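Side-chain contacts in PTS system, nitrogen regulatory IIA protein (Neisseria meningitidis, PDB 2A0J), which probably takes part in a phosphotransfer chain that regulates nitrogen metabolism, as a IIA-type protein related to the fructose-class sugar phosphotransferase components: residues V19-K22 and K23-F26; D43-E46 and C47-R51; S125-S128 and I129-L133. One frame throughout, in Å; residues are numbered along the deposited sequence.

Contact 1: V19-K22 and K23-F26; sequences VGSK and KRLF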
loop_
_atom_site.group_PDB
_atom_site.type_symbol
_atom_site.label_atom_id
_atom_site.label_comp_id
_atom_site.label_asym_id
_atom_site.label_seq_id
_atom_site.Cartn_x
_atom_site.Cartn_y
_atom_site.Cartn_z
ATOM N N VAL A 19 0.092 -2.655 -14.816
ATOM C CA VAL A 19 1.310 -3.279 -14.320
ATOM C C VAL A 19 1.281 -4.792 -14.520
ATOM O O VAL A 19 0.260 -5.440 -14.281
ATOM C CB VAL A 19 1.533 -2.919 -12.818
ATOM C CG1 VAL A 19 0.290 -3.253 -12.005
ATOM C CG2 VAL A 19 2.730 -3.657 -12.271
ATOM N N GLY A 20 2.412 -5.341 -14.962
ATOM C CA GLY A 20 2.505 -6.768 -15.216
ATOM C C GLY A 20 3.059 -7.636 -14.098
ATOM O O GLY A 20 2.590 -8.755 -13.895
ATOM N N SER A 21 4.054 -7.145 -13.369
ATOM C CA SER A 21 4.623 -7.943 -12.296
ATOM C C SER A 21 4.627 -7.229 -10.955
ATOM O O SER A 21 4.450 -6.008 -10.882
ATOM C CB SER A 21 6.048 -8.361 -12.646
ATOM O OG SER A 21 6.887 -7.228 -12.775
ATOM N N LYS A 22 4.827 -8.019 -9.901
ATOM C CA LYS A 22 4.880 -7.536 -8.525
ATOM C C LYS A 22 6.154 -6.705 -8.360
ATOM O O LYS A 22 6.217 -5.787 -7.544
ATOM C CB LYS A 22 4.895 -8.735 -7.576
ATOM C CG LYS A 22 4.710 -8.407 -6.108
ATOM C CD LYS A 22 4.766 -9.691 -5.303
ATOM C CE LYS A 22 4.500 -9.458 -3.837
ATOM N NZ LYS A 22 4.510 -10.744 -3.078
ATOM N N LYS A 23 7.164 -7.047 -9.148
ATOM C CA LYS A 23 8.442 -6.346 -9.146
ATOM C C LYS A 23 8.185 -4.955 -9.725
ATOM O O LYS A 23 8.669 -3.944 -9.204
ATOM C CB LYS A 23 9.437 -7.114 -10.023
ATOM C CG LYS A 23 10.730 -6.396 -10.352
ATOM C CD LYS A 23 11.841 -6.784 -9.394
ATOM C CE LYS A 23 13.177 -6.208 -9.841
ATOM N NZ LYS A 23 13.575 -6.705 -11.189
ATOM N N ARG A 24 7.394 -4.921 -10.793
ATOM C CA ARG A 24 7.046 -3.681 -11.478
ATOM C C ARG A 24 6.251 -2.794 -10.526
ATOM O O ARG A 24 6.550 -1.612 -10.357
ATOM C CB ARG A 24 6.211 -4.005 -12.721
ATOM C CG ARG A 24 6.263 -2.969 -13.834
ATOM C CD ARG A 24 5.785 -1.603 -13.373
ATOM N NE ARG A 24 6.851 -0.607 -13.459
ATOM C CZ ARG A 24 7.347 -0.133 -14.597
ATOM N NH1 ARG A 24 6.871 -0.558 -15.762
ATOM N NH2 ARG A 24 8.329 0.759 -14.571
ATOM N N LEU A 25 5.236 -3.382 -9.906
ATOM C CA LEU A 25 4.388 -2.680 -8.960
ATOM C C LEU A 25 5.234 -2.038 -7.846
ATOM O O LEU A 25 5.000 -0.890 -7.447
ATOM C CB LEU A 25 3.386 -3.679 -8.369
ATOM C CG LEU A 25 2.267 -3.218 -7.434
ATOM C CD1 LEU A 25 1.359 -2.228 -8.140
ATOM C CD2 LEU A 25 1.468 -4.434 -6.986
ATOM N N PHE A 26 6.222 -2.778 -7.348
ATOM C CA PHE A 26 7.081 -2.264 -6.284
ATOM C C PHE A 26 7.993 -1.136 -6.768
ATOM O O PHE A 26 8.310 -0.218 -6.011
ATOM C CB PHE A 26 7.917 -3.398 -5.664
ATOM C CG PHE A 26 7.234 -4.106 -4.517
ATOM C CD1 PHE A 26 6.060 -4.819 -4.715
ATOM C CD2 PHE A 26 7.768 -4.055 -3.235
ATOM C CE1 PHE A 26 5.427 -5.470 -3.653
ATOM C CE2 PHE A 26 7.141 -4.702 -2.167
ATOM C CZ PHE A 26 5.973 -5.408 -2.376
#

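Contact 2: D43-E46 and C47-R51; sequences DVFE and CLFAR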
loop_
_atom_site.group_PDB
_atom_site.type_symbol
_atom_site.label_atom_id
_atom_site.label_comp_id
_atom_site.label_asym_id
_atom_site.label_seq_id
_atom_site.Cartn_x
_atom_site.Cartn_y
_atom_site.Cartn_z
ATOM N N ASP A 43 16.126 3.164 -2.675
ATOM C CA ASP A 43 16.115 2.806 -1.254
ATOM C C ASP A 43 14.713 2.469 -0.752
ATOM O O ASP A 43 14.543 1.586 0.085
ATOM C CB ASP A 43 16.721 3.930 -0.409
ATOM C CG ASP A 43 18.234 4.021 -0.557
ATOM O OD1 ASP A 43 18.913 2.990 -0.379
ATOM O OD2 ASP A 43 18.747 5.120 -0.845
ATOM N N VAL A 44 13.709 3.171 -1.271
ATOM C CA VAL A 44 12.327 2.918 -0.887
ATOM C C VAL A 44 11.952 1.514 -1.367
ATOM O O VAL A 44 11.258 0.773 -0.681
ATOM C CB VAL A 44 11.391 3.963 -1.524
ATOM C CG1 VAL A 44 9.934 3.492 -1.458
ATOM C CG2 VAL A 44 11.563 5.305 -0.805
ATOM N N PHE A 45 12.433 1.162 -2.553
ATOM C CA PHE A 45 12.189 -0.142 -3.144
ATOM C C PHE A 45 12.780 -1.256 -2.278
ATOM O O PHE A 45 12.090 -2.207 -1.917
ATOM C CB PHE A 45 12.814 -0.209 -4.539
ATOM C CG PHE A 45 12.663 -1.547 -5.202
ATOM C CD1 PHE A 45 11.498 -1.872 -5.885
ATOM C CD2 PHE A 45 13.673 -2.497 -5.117
ATOM C CE1 PHE A 45 11.342 -3.126 -6.471
ATOM C CE2 PHE A 45 13.527 -3.754 -5.700
ATOM C CZ PHE A 45 12.360 -4.068 -6.377
ATOM N N GLU A 46 14.064 -1.139 -1.954
ATOM C CA GLU A 46 14.736 -2.145 -1.146
ATOM C C GLU A 46 14.053 -2.340 0.200
ATOM O O GLU A 46 13.958 -3.448 0.720
ATOM C CB GLU A 46 16.198 -1.751 -0.926
ATOM C CG GLU A 46 17.185 -2.839 -1.330
ATOM C CD GLU A 46 17.018 -3.267 -2.779
ATOM O OE1 GLU A 46 17.140 -2.407 -3.676
ATOM O OE2 GLU A 46 16.762 -4.464 -3.022
ATOM N N CYS A 47 13.576 -1.244 0.763
ATOM C CA CYS A 47 12.916 -1.290 2.043
ATOM C C CYS A 47 11.628 -2.126 1.990
ATOM O O CYS A 47 11.372 -2.940 2.876
ATOM C CB CYS A 47 12.624 0.137 2.500
ATOM S SG CYS A 47 12.051 0.238 4.172
ATOM N N LEU A 48 10.822 -1.927 0.954
ATOM C CA LEU A 48 9.577 -2.680 0.807
ATOM C C LEU A 48 9.844 -4.148 0.475
ATOM O O LEU A 48 9.148 -5.042 0.966
ATOM C CB LEU A 48 8.716 -2.066 -0.299
ATOM C CG LEU A 48 8.453 -0.555 -0.216
ATOM C CD1 LEU A 48 7.659 -0.127 -1.444
ATOM C CD2 LEU A 48 7.713 -0.200 1.086
ATOM N N PHE A 49 10.862 -4.383 -0.355
ATOM C CA PHE A 49 11.243 -5.726 -0.789
ATOM C C PHE A 49 11.984 -6.524 0.288
ATOM O O PHE A 49 11.974 -7.758 0.278
ATOM C CB PHE A 49 12.102 -5.640 -2.058
ATOM C CG PHE A 49 11.629 -6.539 -3.184
ATOM C CD1 PHE A 49 10.322 -6.452 -3.669
ATOM C CD2 PHE A 49 12.500 -7.451 -3.781
ATOM C CE1 PHE A 49 9.892 -7.258 -4.732
ATOM C CE2 PHE A 49 12.077 -8.259 -4.843
ATOM C CZ PHE A 49 10.771 -8.158 -5.316
ATOM N N ALA A 50 12.632 -5.829 1.215
ATOM C CA ALA A 50 13.344 -6.508 2.286
ATOM C C ALA A 50 12.308 -7.233 3.144
ATOM O O ALA A 50 12.583 -8.281 3.737
ATOM C CB ALA A 50 14.120 -5.493 3.127
ATOM N N ARG A 51 11.109 -6.664 3.187
ATOM C CA ARG A 51 10.001 -7.215 3.965
ATOM C C ARG A 51 9.224 -8.284 3.200
ATOM O O ARG A 51 8.894 -9.335 3.752
ATOM C CB ARG A 51 9.046 -6.090 4.381
ATOM C CG ARG A 51 7.742 -6.578 4.991
ATOM C CD ARG A 51 7.989 -7.420 6.238
ATOM N NE ARG A 51 6.745 -7.986 6.749
ATOM C CZ ARG A 51 6.077 -8.976 6.166
ATOM N NH1 ARG A 51 6.532 -9.534 5.042
ATOM N NH2 ARG A 51 4.938 -9.394 6.698
#

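Contact 3: S125-S128 and I129-L133; sequences SQKS and IRESL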
loop_
_atom_site.group_PDB
_atom_site.type_symbol
_atom_site.label_atom_id
_atom_site.label_comp_id
_atom_site.label_asym_id
_atom_site.label_seq_id
_atom_site.Cartn_x
_atom_site.Cartn_y
_atom_site.Cartn_z
ATOM N N SER A 125 -11.167 -6.593 5.197
ATOM C CA SER A 125 -11.773 -7.895 5.452
ATOM C C SER A 125 -13.259 -7.873 5.128
ATOM O O SER A 125 -13.907 -8.918 5.100
ATOM C CB SER A 125 -11.574 -8.302 6.913
ATOM O OG SER A 125 -12.158 -7.352 7.788
ATOM N N GLN A 126 -13.789 -6.678 4.880
ATOM C CA GLN A 126 -15.208 -6.509 4.570
ATOM C C GLN A 126 -15.464 -6.533 3.079
ATOM O O GLN A 126 -14.913 -5.723 2.330
ATOM C CB GLN A 126 -15.723 -5.194 5.142
ATOM C CG GLN A 126 -15.627 -5.099 6.643
ATOM C CD GLN A 126 -16.250 -3.826 7.154
ATOM O OE1 GLN A 126 -17.388 -3.500 6.807
ATOM N NE2 GLN A 126 -15.514 -3.095 7.987
ATOM N N LYS A 127 -16.319 -7.457 2.655
ATOM C CA LYS A 127 -16.635 -7.614 1.246
ATOM C C LYS A 127 -17.134 -6.340 0.565
ATOM O O LYS A 127 -16.679 -5.993 -0.526
ATOM C CB LYS A 127 -17.664 -8.731 1.059
ATOM C CG LYS A 127 -17.942 -9.043 -0.403
ATOM C CD LYS A 127 -18.741 -10.313 -0.571
ATOM C CE LYS A 127 -18.956 -10.611 -2.042
ATOM N NZ LYS A 127 -17.663 -10.708 -2.770
ATOM N N SER A 128 -18.066 -5.645 1.207
ATOM C CA SER A 128 -18.621 -4.426 0.633
ATOM C C SER A 128 -17.595 -3.301 0.497
ATOM O O SER A 128 -17.701 -2.485 -0.410
ATOM C CB SER A 128 -19.822 -3.959 1.459
ATOM O OG SER A 128 -19.501 -3.921 2.832
ATOM N N ILE A 129 -16.607 -3.251 1.387
ATOM C CA ILE A 129 -15.580 -2.219 1.297
ATOM C C ILE A 129 -14.663 -2.493 0.106
ATOM O O ILE A 129 -14.284 -1.573 -0.622
ATOM C CB ILE A 129 -14.714 -2.148 2.569
ATOM C CG1 ILE A 129 -15.526 -1.540 3.718
ATOM C CG2 ILE A 129 -13.451 -1.320 2.289
ATOM C CD1 ILE A 129 -14.783 -1.492 5.043
ATOM N N ARG A 130 -14.309 -3.760 -0.087
ATOM C CA ARG A 130 -13.449 -4.139 -1.203
ATOM C C ARG A 130 -14.187 -3.925 -2.521
ATOM O O ARG A 130 -13.593 -3.515 -3.522
ATOM C CB ARG A 130 -13.023 -5.609 -1.094
ATOM C CG ARG A 130 -12.202 -5.955 0.141
ATOM C CD ARG A 130 -11.603 -7.350 0.008
ATOM N NE ARG A 130 -12.603 -8.359 -0.333
ATOM C CZ ARG A 130 -13.208 -9.155 0.546
ATOM N NH1 ARG A 130 -12.920 -9.074 1.842
ATOM N NH2 ARG A 130 -14.102 -10.039 0.123
ATOM N N GLU A 131 -15.487 -4.207 -2.514
ATOM C CA GLU A 131 -16.306 -4.034 -3.706
ATOM C C GLU A 131 -16.385 -2.569 -4.116
ATOM O O GLU A 131 -16.353 -2.258 -5.305
ATOM C CB GLU A 131 -17.710 -4.596 -3.472
ATOM C CG GLU A 131 -17.792 -6.106 -3.622
ATOM C CD GLU A 131 -19.164 -6.657 -3.294
ATOM O OE1 GLU A 131 -19.419 -7.839 -3.608
ATOM O OE2 GLU A 131 -19.982 -5.912 -2.716
ATOM N N SER A 132 -16.486 -1.674 -3.133
ATOM C CA SER A 132 -16.547 -0.240 -3.407
ATOM C C SER A 132 -15.220 0.250 -3.979
ATOM O O SER A 132 -15.196 0.967 -4.983
ATOM C CB SER A 132 -16.861 0.542 -2.129
ATOM O OG SER A 132 -18.213 0.384 -1.759
ATOM N N LEU A 133 -14.122 -0.142 -3.332
ATOM C CA LEU A 133 -12.783 0.245 -3.768
ATOM C C LEU A 133 -12.501 -0.223 -5.190
ATOM O O LEU A 133 -11.623 0.319 -5.863
ATOM C CB LEU A 133 -11.721 -0.306 -2.804
ATOM C CG LEU A 133 -11.676 0.411 -1.445
ATOM C CD1 LEU A 133 -10.899 -0.402 -0.441
ATOM C CD2 LEU A 133 -11.058 1.790 -1.610
HETATM O O HOH W 1 -15.665 -10.977 2.901
HETATM O O HOH W 2 -14.617 -9.902 -2.485
#

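Contact 1: V19-K22 and K23-F26
Val19 folds back over the first turn of helix 22-33 and lays one methyl, CG2, against the stem of Arg24, 3.5 Å from its CB. The same methyl reaches the start of the Leu25 side chain, CG2 to CB 4.0 Å, while CG1 is turned toward the end of the leucine. A branched, compact residue suits this place, because CG2 touches both neighbours of the turn and CG1 adds a looser touch on Leu25 CD1. Gly20, with no side chain, leads on to Ser21, the N-cap. With chi1 at 63° the serine hydroxyl is tucked between its own backbone N and carbonyl carbon, and from there OG accepts from Arg24 N at 3.1 Å. This is the classic serine cap: a short side chain supplies the acceptor that a backbone N-H of the first turn lacks. The carbonyl of Ser21 opens the regular ladder, its O taking Leu25 N at 2.9 Å in a nearly straight bond (165° at the hydrogen). Lys22 follows, its O accepting from Phe26 N at 3.0 Å. Its CG is anti to the backbone N (chi1 -170°) and the chain beyond is fully extended, which carries it beside Phe26, both side chains pointing the same way, CG to CE1 3.9 Å. A long aliphatic stem thus packs on an aromatic ring while the ammonium travels on to Glu52, with which NZ forms a salt bridge, and to the carbonyl of Phe89. In the fold, this helix start follows strand 13-17: Val19 and Leu25 lean on Thr83 and Ile81 of strand 77-83, whereas Phe26 turns to helix 41-52, where it packs on Phe45 and Leu48 and meets the Phe49 ring edge-to-face.

Contact 2: D43-E46 and C47-R51
Phe45 and Phe49, one helical turn apart, form an offset stack, with ring centroids 5.0 Å apart and planes inclined by 24°. The side chains run side by side in the same direction, and the overlap is uneven: CZ of Phe45 lies over the centre of one face of Phe49, 4.1 Å from its CG. The torsion of Phe45, with CG anti to the backbone N (chi1 177°), sends that ring along the helix surface to its partner. Large flat rings suit this side, since it is turned to helix 22-33, where Phe45 also touches Glu27.

The other closely packed side carries Val44, Cys47 and Leu48, all buried. Val44 CG1 stands 4.3 Å from Leu48 CD1, a modest touch, and these apolar residues also face the sheet: Val44 and Cys47 against Leu104, Leu48 against Ile102. The backbone throughout is regular helix, Phe49 N donating to Phe45 O at 2.9 Å and Leu48 N to Val44 O at 3.2 Å.

The solvent side is looser. Asp43 directs its carboxylate to Ser40, and Glu46 bends back until OE1 lies in the plane of the Phe45 ring, at its edge. Small Ala50 adds little beyond its backbone bond, Ala50 N to Glu46 O, 2.8 Å. All three residues are exposed, so charged and small side chains suit the water they face. The pattern, apolar residues on the inward faces and charged ones outward, is that of an amphipathic helix covering a mixed sheet in an alpha/beta fold.

Contact 3: S125-S128 and I129-L133
Arg130 and Lys127 meet through a shared water, which accepts from Arg130 NH2 at 2.7 Å and, weakly, from Lys127 NZ; it links the two cationic groups and probably eases their proximity. Arg130 NH1 bonds to the carbonyl of Phe124, so the guanidinium is held from more than one direction. A long salt bridge joins Lys127 to Glu131, NZ to OE1 3.5 Å. The lysine has CG anti to its backbone N (chi1 -174°) and stays extended until a final bend at chi4 (57°), which turns the ammonium back toward the carboxylate and the water, although Lys127 CE remains nearer to Glu131 OE1, at 3.2 Å. On such an exposed surface, long flexible ends can pair without being buried.

The Arg130 guanidinium folds back over the start of the helix: one face lies over Lys127 CA, 3.6 Å from the plane and nearer the rim than the centre. The shared water sits at its edge, in plane, and a second water connects NH2 weakly to Ser125 O. Beneath these side chains the backbone ladder begins, with Glu131 N on Lys127 O at 2.9 Å and Arg130 N on Gln126 O at 3.2 Å.

Further out, Gln126 and Ile129 cross obliquely: the methyl CD1 of Ile129 lies against the face of the Gln126 amide, 3.4 Å from NE2, and Gln126 CB is 3.8 Å from Ile129 CD1. Isoleucine fits because its extended CG1-CD1 branch reaches the amide while the side chain also meets Ile145 of helix 139-146 and Lys123 of helix 110-124. Gln126 stands at the N-cap, and an i to i+4 lysine-glutamate pair follows in the first turn: a solvent-facing helix N-terminus, here just after helix 110-124.

Contacts 1 and 2 belong together: helices 22-33 and 41-52 follow each other in the chain and touch through Phe26, whose CB and ring pack on the aromatic side of helix 41-52. Both are partly buried, and aromatic and aliphatic packing dominates where they face each other and the sheet. Contact 3 is a surface contact on the other side of the chain's centre from contact 2, about 16 Å away between nearest atoms, and touches neither of the others. Its chemistry matches that place: it lacks aromatic packing, and its charged groups meet each other and water. Contacts 1 and 3 both begin helices, but a serine hydroxyl caps the first, whereas an arginine folds over the second. Contact 2 lies within a helix.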